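Formimidoylglutamase (Bacillus subtilis, PDB 3M1R) catalyses the hydrolysis of N-formimidoyl-L-glutamate to L-glutamate and formamide in histidine degradation, as a manganese-dependent member of the arginase family. Local coordinates at residues S71-Y74 with E80-V83; A113-H118 with A141-T146; S135-I140 with F239-V244. One frame throughout, in Å; residues are numbered along the deposited sequence.

Contact 1. Residues S71-Y74 with E80-V83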
loop_
_atom_site.group_PDB
_atom_site.type_symbol
_atom_site.label_atom_id
_atom_site.label_comp_id
_atom_site.label_asym_id
_atom_site.label_seq_id
_atom_site.Cartn_x
_atom_site.Cartn_y
_atom_site.Cartn_z
ATOM N N SER D 71 10.223 3.189 -22.766
ATOM C CA SER D 71 9.527 2.549 -23.881
ATOM C C SER D 71 10.445 2.449 -25.091
ATOM O O SER D 71 11.318 3.302 -25.293
ATOM C CB SER D 71 8.294 3.359 -24.295
ATOM O OG SER D 71 7.406 3.563 -23.198
ATOM N N SER D 72 10.247 1.403 -25.882
ATOM C CA SER D 72 10.856 1.319 -27.191
ATOM C C SER D 72 10.357 2.473 -28.043
ATOM O O SER D 72 9.175 2.814 -28.008
ATOM C CB SER D 72 10.501 -0.000 -27.883
ATOM O OG SER D 72 10.775 0.071 -29.276
ATOM N N ALA D 73 11.274 3.052 -28.811
ATOM C CA ALA D 73 10.960 4.062 -29.821
ATOM C C ALA D 73 10.463 3.452 -31.134
ATOM O O ALA D 73 10.066 4.172 -32.059
ATOM C CB ALA D 73 12.203 4.907 -30.094
ATOM N N TYR D 74 10.497 2.129 -31.233
ATOM C CA TYR D 74 10.206 1.484 -32.512
ATOM C C TYR D 74 8.721 1.180 -32.705
ATOM O O TYR D 74 8.077 0.571 -31.842
ATOM C CB TYR D 74 11.036 0.210 -32.681
ATOM C CG TYR D 74 10.709 -0.540 -33.951
ATOM C CD1 TYR D 74 11.171 -0.086 -35.187
ATOM C CD2 TYR D 74 9.919 -1.679 -33.928
ATOM C CE1 TYR D 74 10.862 -0.748 -36.349
ATOM C CE2 TYR D 74 9.614 -2.355 -35.099
ATOM C CZ TYR D 74 10.095 -1.885 -36.306
ATOM O OH TYR D 74 9.803 -2.544 -37.481
ATOM N N GLU D 80 9.815 1.794 -38.373
ATOM C CA GLU D 80 10.877 2.706 -37.986
ATOM C C GLU D 80 10.596 3.396 -36.656
ATOM O O GLU D 80 9.476 3.357 -36.135
ATOM C CB GLU D 80 11.080 3.758 -39.074
ATOM C CG GLU D 80 9.788 4.415 -39.514
ATOM C CD GLU D 80 10.007 5.476 -40.568
ATOM O OE1 GLU D 80 11.166 5.910 -40.746
ATOM O OE2 GLU D 80 9.015 5.879 -41.214
ATOM N N HIS D 81 11.621 4.037 -36.109
ATOM C CA HIS D 81 11.454 4.794 -34.883
ATOM C C HIS D 81 10.555 6.016 -35.097
ATOM O O HIS D 81 10.498 6.572 -36.205
ATOM C CB HIS D 81 12.822 5.176 -34.338
ATOM C CG HIS D 81 13.725 4.000 -34.151
ATOM N ND1 HIS D 81 15.092 4.078 -34.291
ATOM C CD2 HIS D 81 13.449 2.709 -33.854
ATOM C CE1 HIS D 81 15.621 2.887 -34.077
ATOM N NE2 HIS D 81 14.646 2.038 -33.810
ATOM N N VAL D 82 9.838 6.419 -34.049
ATOM C CA VAL D 82 8.912 7.550 -34.156
ATOM C C VAL D 82 9.639 8.878 -34.071
ATOM O O VAL D 82 9.083 9.913 -34.416
ATOM C CB VAL D 82 7.816 7.531 -33.069
ATOM C CG1 VAL D 82 6.856 6.369 -33.285
ATOM C CG2 VAL D 82 8.442 7.513 -31.675
ATOM N N VAL D 83 10.874 8.848 -33.580
ATOM C CA VAL D 83 11.744 10.012 -33.636
ATOM C C VAL D 83 12.870 9.698 -34.613
ATOM O O VAL D 83 13.632 8.749 -34.411
ATOM C CB VAL D 83 12.326 10.343 -32.260
ATOM C CG1 VAL D 83 13.423 11.380 -32.379
ATOM C CG2 VAL D 83 11.231 10.839 -31.345
#
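The phenol ring of Tyr74 overlaps the start of the strand opposite, with CE1 lying 3.4 Å from the backbone N of Glu80 while CD1 rests near the carbonyl carbon of the same residue. The two strands, 74-75 and 80-81, form a small antiparallel beta hairpin in which Tyr74 and His81 are a non-hydrogen-bonded pair, their CA atoms 4.3 Å apart and their side chains on the same face. With its CG anti to the backbone N (chi1 176°), Tyr74 extends its ring along the partner strand, and the imidazole of His81 stands across it at about a right angle. His81 CD2, at the imidazole edge, lies 3.7 Å from Tyr74 CB. At the far end of the ring Tyr74 OH hydrogen-bonds Glu201 of the second subunit, and Ser72 OG bonds the carbonyl O of Asn196 of the same neighbouring subunit, so this turn region belongs to a subunit interface. Ser72 OG also accepts from Tyr74 N at 2.9 Å, an ST turn that fixes the chain where it enters the strand. Next to the pair, Ala73 O receives a weaker CH...O contact from His81 CA and accepts one hydrogen bond, from Val82 N, 3.0 Å from Ala73 O with an angle of 151° at the hydrogen.

Contact 2. Residues A113-H118 with A141-T146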
loop_
_atom_site.group_PDB
_atom_site.type_symbol
_atom_site.label_atom_id
_atom_site.label_comp_id
_atom_site.label_asym_id
_atom_site.label_seq_id
_atom_site.Cartn_x
_atom_site.Cartn_y
_atom_site.Cartn_z
ATOM N N ALA D 113 7.515 33.051 -25.423
ATOM C CA ALA D 113 8.882 33.282 -25.870
ATOM C C ALA D 113 9.380 32.099 -26.703
ATOM O O ALA D 113 9.932 32.283 -27.788
ATOM C CB ALA D 113 9.803 33.530 -24.680
ATOM N N LEU D 114 9.161 30.889 -26.192
ATOM C CA LEU D 114 9.613 29.658 -26.840
ATOM C C LEU D 114 9.031 29.465 -28.243
ATOM O O LEU D 114 9.768 29.192 -29.184
ATOM C CB LEU D 114 9.266 28.451 -25.968
ATOM C CG LEU D 114 10.378 27.630 -25.313
ATOM C CD1 LEU D 114 11.695 28.364 -25.271
ATOM C CD2 LEU D 114 9.958 27.168 -23.909
ATOM N N LEU D 115 7.712 29.590 -28.372
ATOM C CA LEU D 115 7.044 29.447 -29.664
ATOM C C LEU D 115 7.569 30.474 -30.667
ATOM O O LEU D 115 7.783 30.164 -31.839
ATOM C CB LEU D 115 5.533 29.635 -29.524
ATOM C CG LEU D 115 4.557 28.463 -29.336
ATOM C CD1 LEU D 115 5.240 27.111 -29.423
ATOM C CD2 LEU D 115 3.761 28.603 -28.043
ATOM N N SER D 116 7.765 31.699 -30.195
ATOM C CA SER D 116 8.187 32.782 -31.061
ATOM C C SER D 116 9.627 32.566 -31.495
ATOM O O SER D 116 9.935 32.619 -32.677
ATOM C CB SER D 116 8.036 34.129 -30.351
ATOM O OG SER D 116 6.704 34.319 -29.907
ATOM N N ASP D 117 10.503 32.304 -30.534
ATOM C CA ASP D 117 11.909 32.097 -30.849
ATOM C C ASP D 117 12.146 30.892 -31.754
ATOM O O ASP D 117 13.053 30.915 -32.579
ATOM C CB ASP D 117 12.738 31.980 -29.572
ATOM C CG ASP D 117 12.899 33.311 -28.867
ATOM O OD1 ASP D 117 12.518 34.345 -29.457
ATOM O OD2 ASP D 117 13.401 33.320 -27.721
ATOM N N HIS D 118 11.333 29.851 -31.603
ATOM C CA HIS D 118 11.487 28.622 -32.382
ATOM C C HIS D 118 10.169 28.221 -33.026
ATOM O O HIS D 118 9.481 27.324 -32.528
ATOM C CB HIS D 118 11.952 27.472 -31.498
ATOM C CG HIS D 118 13.176 27.777 -30.699
ATOM N ND1 HIS D 118 14.449 27.508 -31.159
ATOM C CD2 HIS D 118 13.324 28.319 -29.470
ATOM C CE1 HIS D 118 15.329 27.877 -30.246
ATOM N NE2 HIS D 118 14.672 28.370 -29.208
ATOM N N ALA D 141 -2.502 30.363 -29.201
ATOM C CA ALA D 141 -3.415 31.268 -29.896
ATOM C C ALA D 141 -2.782 32.606 -30.242
ATOM O O ALA D 141 -3.017 33.158 -31.319
ATOM C CB ALA D 141 -4.674 31.488 -29.088
ATOM N N GLN D 142 -1.986 33.144 -29.331
ATOM C CA GLN D 142 -1.451 34.479 -29.564
ATOM C C GLN D 142 -0.062 34.478 -30.186
ATOM O O GLN D 142 0.578 35.521 -30.283
ATOM C CB GLN D 142 -1.451 35.286 -28.277
ATOM C CG GLN D 142 -2.828 35.517 -27.700
ATOM C CD GLN D 142 -2.746 36.255 -26.393
ATOM O OE1 GLN D 142 -1.655 36.456 -25.855
ATOM N NE2 GLN D 142 -3.893 36.670 -25.868
ATOM N N THR D 143 0.410 33.309 -30.600
ATOM C CA THR D 143 1.689 33.229 -31.287
ATOM C C THR D 143 1.501 32.581 -32.649
ATOM O O THR D 143 2.259 32.834 -33.575
ATOM C CB THR D 143 2.719 32.423 -30.470
ATOM O OG1 THR D 143 2.792 32.951 -29.142
ATOM C CG2 THR D 143 4.085 32.531 -31.097
ATOM N N LYS D 144 0.474 31.748 -32.768
ATOM C CA LYS D 144 0.268 30.966 -33.978
ATOM C C LYS D 144 -0.868 31.510 -34.829
ATOM O O LYS D 144 -0.708 31.716 -36.035
ATOM C CB LYS D 144 0.018 29.507 -33.616
ATOM C CG LYS D 144 1.236 28.817 -33.013
ATOM C CD LYS D 144 2.409 28.843 -33.995
ATOM C CE LYS D 144 3.645 28.187 -33.408
ATOM N NZ LYS D 144 4.824 28.318 -34.304
ATOM N N GLY D 145 -2.012 31.751 -34.202
ATOM C CA GLY D 145 -3.175 32.259 -34.907
ATOM C C GLY D 145 -4.445 31.580 -34.432
ATOM O O GLY D 145 -4.457 30.928 -33.381
ATOM N N THR D 146 -5.516 31.726 -35.206
ATOM C CA THR D 146 -6.794 31.110 -34.869
ATOM C C THR D 146 -6.664 29.601 -34.651
ATOM O O THR D 146 -6.360 28.845 -35.574
ATOM C CB THR D 146 -7.847 31.385 -35.943
ATOM O OG1 THR D 146 -8.041 32.800 -36.059
ATOM C CG2 THR D 146 -9.164 30.737 -35.557
#
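The last turn of helix 100-117 faces the loop that leaves helix 133-141, and the two backbones come nearest at Ser116 and Thr143, whose CA atoms are 6.5 Å apart. At that separation the contact is carried by side chains alone. Thr143 points toward the helix and does most of the touching with its methyl group. Because CG2 lies anti to the backbone N, it is thrust forward between two successive helical residues, 3.6 Å from CB of Leu115 and 3.4 Å from OG of Ser116. Each hydroxyl turns back to a backbone carbonyl four residues earlier, Thr143 OG1 to Ala139 O and Ser116 OG to His112 O. Lys144 bends at chi2 (-60°) and crosses the leucine at about a right angle, bringing CE to 4.2 Å from Leu115 CG, while its NZ makes a weak hydrogen bond to Pro119 O. Leu115 is buried, and its side chain also touches Trp121 and Pro123 of strand 121-127 as well as Ile140. The contact thus joins the end of helix 100-117 to the loop after helix 133-141, two helices flanking the parallel sheet of the arginase-family alpha/beta fold.

Contact 3. Residues S135-I140 with F239-V244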
loop_
_atom_site.group_PDB
_atom_site.type_symbol
_atom_site.label_atom_id
_atom_site.label_comp_id
_atom_site.label_asym_id
_atom_site.label_seq_id
_atom_site.Cartn_x
_atom_site.Cartn_y
_atom_site.Cartn_z
ATOM N N SER D 135 -3.091 28.905 -19.836
ATOM C CA SER D 135 -1.843 29.552 -20.246
ATOM C C SER D 135 -1.220 28.955 -21.527
ATOM O O SER D 135 -0.674 29.682 -22.353
ATOM C CB SER D 135 -0.826 29.569 -19.098
ATOM O OG SER D 135 -1.293 30.344 -18.002
ATOM N N THR D 136 -1.297 27.642 -21.693
ATOM C CA THR D 136 -0.651 27.009 -22.842
ATOM C C THR D 136 -1.355 27.397 -24.138
ATOM O O THR D 136 -0.727 27.896 -25.065
ATOM C CB THR D 136 -0.632 25.489 -22.702
ATOM O OG1 THR D 136 -1.927 25.051 -22.286
ATOM C CG2 THR D 136 0.375 25.085 -21.666
ATOM N N ILE D 137 -2.664 27.175 -24.181
ATOM C CA ILE D 137 -3.493 27.546 -25.323
ATOM C C ILE D 137 -3.425 29.029 -25.675
ATOM O O ILE D 137 -3.294 29.390 -26.840
ATOM C CB ILE D 137 -4.943 27.109 -25.106
ATOM C CG1 ILE D 137 -5.010 25.584 -25.085
ATOM C CG2 ILE D 137 -5.825 27.651 -26.191
ATOM C CD1 ILE D 137 -6.361 25.028 -24.724
ATOM N N LYS D 138 -3.499 29.895 -24.675
ATOM C CA LYS D 138 -3.367 31.324 -24.928
ATOM C C LYS D 138 -2.054 31.647 -25.657
ATOM O O LYS D 138 -2.017 32.526 -26.508
ATOM C CB LYS D 138 -3.442 32.085 -23.613
ATOM C CG LYS D 138 -3.290 33.601 -23.693
ATOM C CD LYS D 138 -3.655 34.204 -22.326
ATOM C CE LYS D 138 -2.846 35.448 -21.990
ATOM N NZ LYS D 138 -2.792 35.657 -20.506
ATOM N N ALA D 139 -0.980 30.945 -25.305
ATOM C CA ALA D 139 0.313 31.162 -25.941
ATOM C C ALA D 139 0.252 30.682 -27.374
ATOM O O ALA D 139 0.711 31.363 -28.282
ATOM C CB ALA D 139 1.408 30.436 -25.192
ATOM N N ILE D 140 -0.321 29.502 -27.579
ATOM C CA ILE D 140 -0.522 29.005 -28.930
ATOM C C ILE D 140 -1.324 30.025 -29.714
ATOM O O ILE D 140 -0.886 30.509 -30.752
ATOM C CB ILE D 140 -1.292 27.677 -28.944
ATOM C CG1 ILE D 140 -0.470 26.563 -28.296
ATOM C CG2 ILE D 140 -1.687 27.311 -30.360
ATOM C CD1 ILE D 140 0.853 26.327 -28.942
ATOM N N PHE D 239 -4.874 26.357 -36.964
ATOM C CA PHE D 239 -4.131 25.331 -36.229
ATOM C C PHE D 239 -5.037 24.539 -35.302
ATOM O O PHE D 239 -6.113 25.002 -34.920
ATOM C CB PHE D 239 -3.027 25.962 -35.382
ATOM C CG PHE D 239 -2.104 26.856 -36.153
ATOM C CD1 PHE D 239 -2.420 28.191 -36.352
ATOM C CD2 PHE D 239 -0.912 26.368 -36.661
ATOM C CE1 PHE D 239 -1.573 29.018 -37.053
ATOM C CE2 PHE D 239 -0.055 27.194 -37.366
ATOM C CZ PHE D 239 -0.389 28.520 -37.561
ATOM N N ILE D 240 -4.585 23.349 -34.927
ATOM C CA ILE D 240 -5.295 22.548 -33.944
ATOM C C ILE D 240 -4.377 22.272 -32.758
ATOM O O ILE D 240 -3.176 22.069 -32.939
ATOM C CB ILE D 240 -5.798 21.226 -34.541
ATOM C CG1 ILE D 240 -4.625 20.375 -35.008
ATOM C CG2 ILE D 240 -6.746 21.490 -35.706
ATOM C CD1 ILE D 240 -5.013 19.334 -36.027
ATOM N N PHE D 241 -4.942 22.314 -31.548
ATOM C CA PHE D 241 -4.216 21.973 -30.335
ATOM C C PHE D 241 -4.951 20.832 -29.658
ATOM O O PHE D 241 -6.167 20.862 -29.519
ATOM C CB PHE D 241 -4.113 23.185 -29.403
ATOM C CG PHE D 241 -3.366 22.910 -28.113
ATOM C CD1 PHE D 241 -1.981 22.980 -28.065
ATOM C CD2 PHE D 241 -4.051 22.608 -26.950
ATOM C CE1 PHE D 241 -1.294 22.743 -26.885
ATOM C CE2 PHE D 241 -3.369 22.374 -25.759
ATOM C CZ PHE D 241 -1.990 22.446 -25.725
ATOM N N ILE D 242 -4.206 19.811 -29.271
ATOM C CA ILE D 242 -4.788 18.628 -28.676
ATOM C C ILE D 242 -4.578 18.674 -27.171
ATOM O O ILE D 242 -3.441 18.659 -26.704
ATOM C CB ILE D 242 -4.126 17.348 -29.213
ATOM C CG1 ILE D 242 -4.268 17.239 -30.731
ATOM C CG2 ILE D 242 -4.719 16.115 -28.541
ATOM C CD1 ILE D 242 -3.531 16.031 -31.270
ATOM N N SER D 243 -5.672 18.735 -26.417
ATOM C CA SER D 243 -5.591 18.694 -24.961
ATOM C C SER D 243 -6.151 17.393 -24.425
ATOM O O SER D 243 -7.356 17.142 -24.493
ATOM C CB SER D 243 -6.333 19.877 -24.328
ATOM O OG SER D 243 -6.112 19.911 -22.918
ATOM N N VAL D 244 -5.276 16.563 -23.881
ATOM C CA VAL D 244 -5.721 15.301 -23.323
ATOM C C VAL D 244 -5.782 15.355 -21.802
ATOM O O VAL D 244 -4.754 15.436 -21.127
ATOM C CB VAL D 244 -4.813 14.143 -23.721
ATOM C CG1 VAL D 244 -5.365 12.853 -23.101
ATOM C CG2 VAL D 244 -4.747 14.040 -25.229
#
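Thr136 OG1 has both Glu287 OE1 and Ile132 O within hydrogen-bonding distance, with one hydrogen to share between them, and it lies 4.3 Å from CZ of Phe241, a loose contact beside the ring. The other carboxylate oxygen of Glu287 is bonded to Ser243 OG, so one acidic side chain on strand 283-289 ties together hydroxyls from the helix and from the strand. Everything else that crosses between residues 135-140 and 239-244 is apolar. A chi1 of -180° carries the ring of Phe241 away from the strand backbone toward the helix, to fit between Ile137 and Ile140, three residues apart. On its CD2 side the ring meets Ile137, whose CG1 comes to 3.6 Å from Phe241 CD2 and whose CD1 continues along the same side. Its CD1 side receives Ile140, with CG1 3.9 Å from Phe241 CD1 and the two side chains at about a right angle. The segments run almost antiparallel, their axes at 169° and 10.2 Å apart, as expected for a helix returning across a parallel sheet: helix 133-141 is the helical link of a beta-alpha-beta crossover from strand 121-127 to strand 147-152, and strands 283-289 and 239-245 lie between them in the sheet. Cut back to an alanine, Phe241 would probably leave a gap between Ile137 and Ile140 and strip the helix of its main apolar hold on this strand. The metal centre is close: the strand ends at Asp245, which binds both calcium ions seen in the crystal, and the Ile137 side chain lies about 8 Å from that of Asn130, a ligand of one of them.

In the fold
Along the chain contact 1 closes before the other two begin, whereas contacts 2 and 3 alternate their segments and adjoin in space, their centres 10 Å apart. They share helix 133-141, with contact 3 on its body and contact 2 on its last residue and exit loop: residues 135-140 lie over the sheet, and residues 141-146 lead to strand 147-152, just before which Thr146 O probably accepts a hydrogen bond from Phe239 N. Leu115 and Ile140 join them in one apolar layer, so helices 100-117 and 133-141 and the central parallel sheet pack together. Contact 1 lies 25 to 28 Å away, centre to centre, in a separate two-stranded sheet at a subunit interface. Contact 3 alone of the three approaches the metal site.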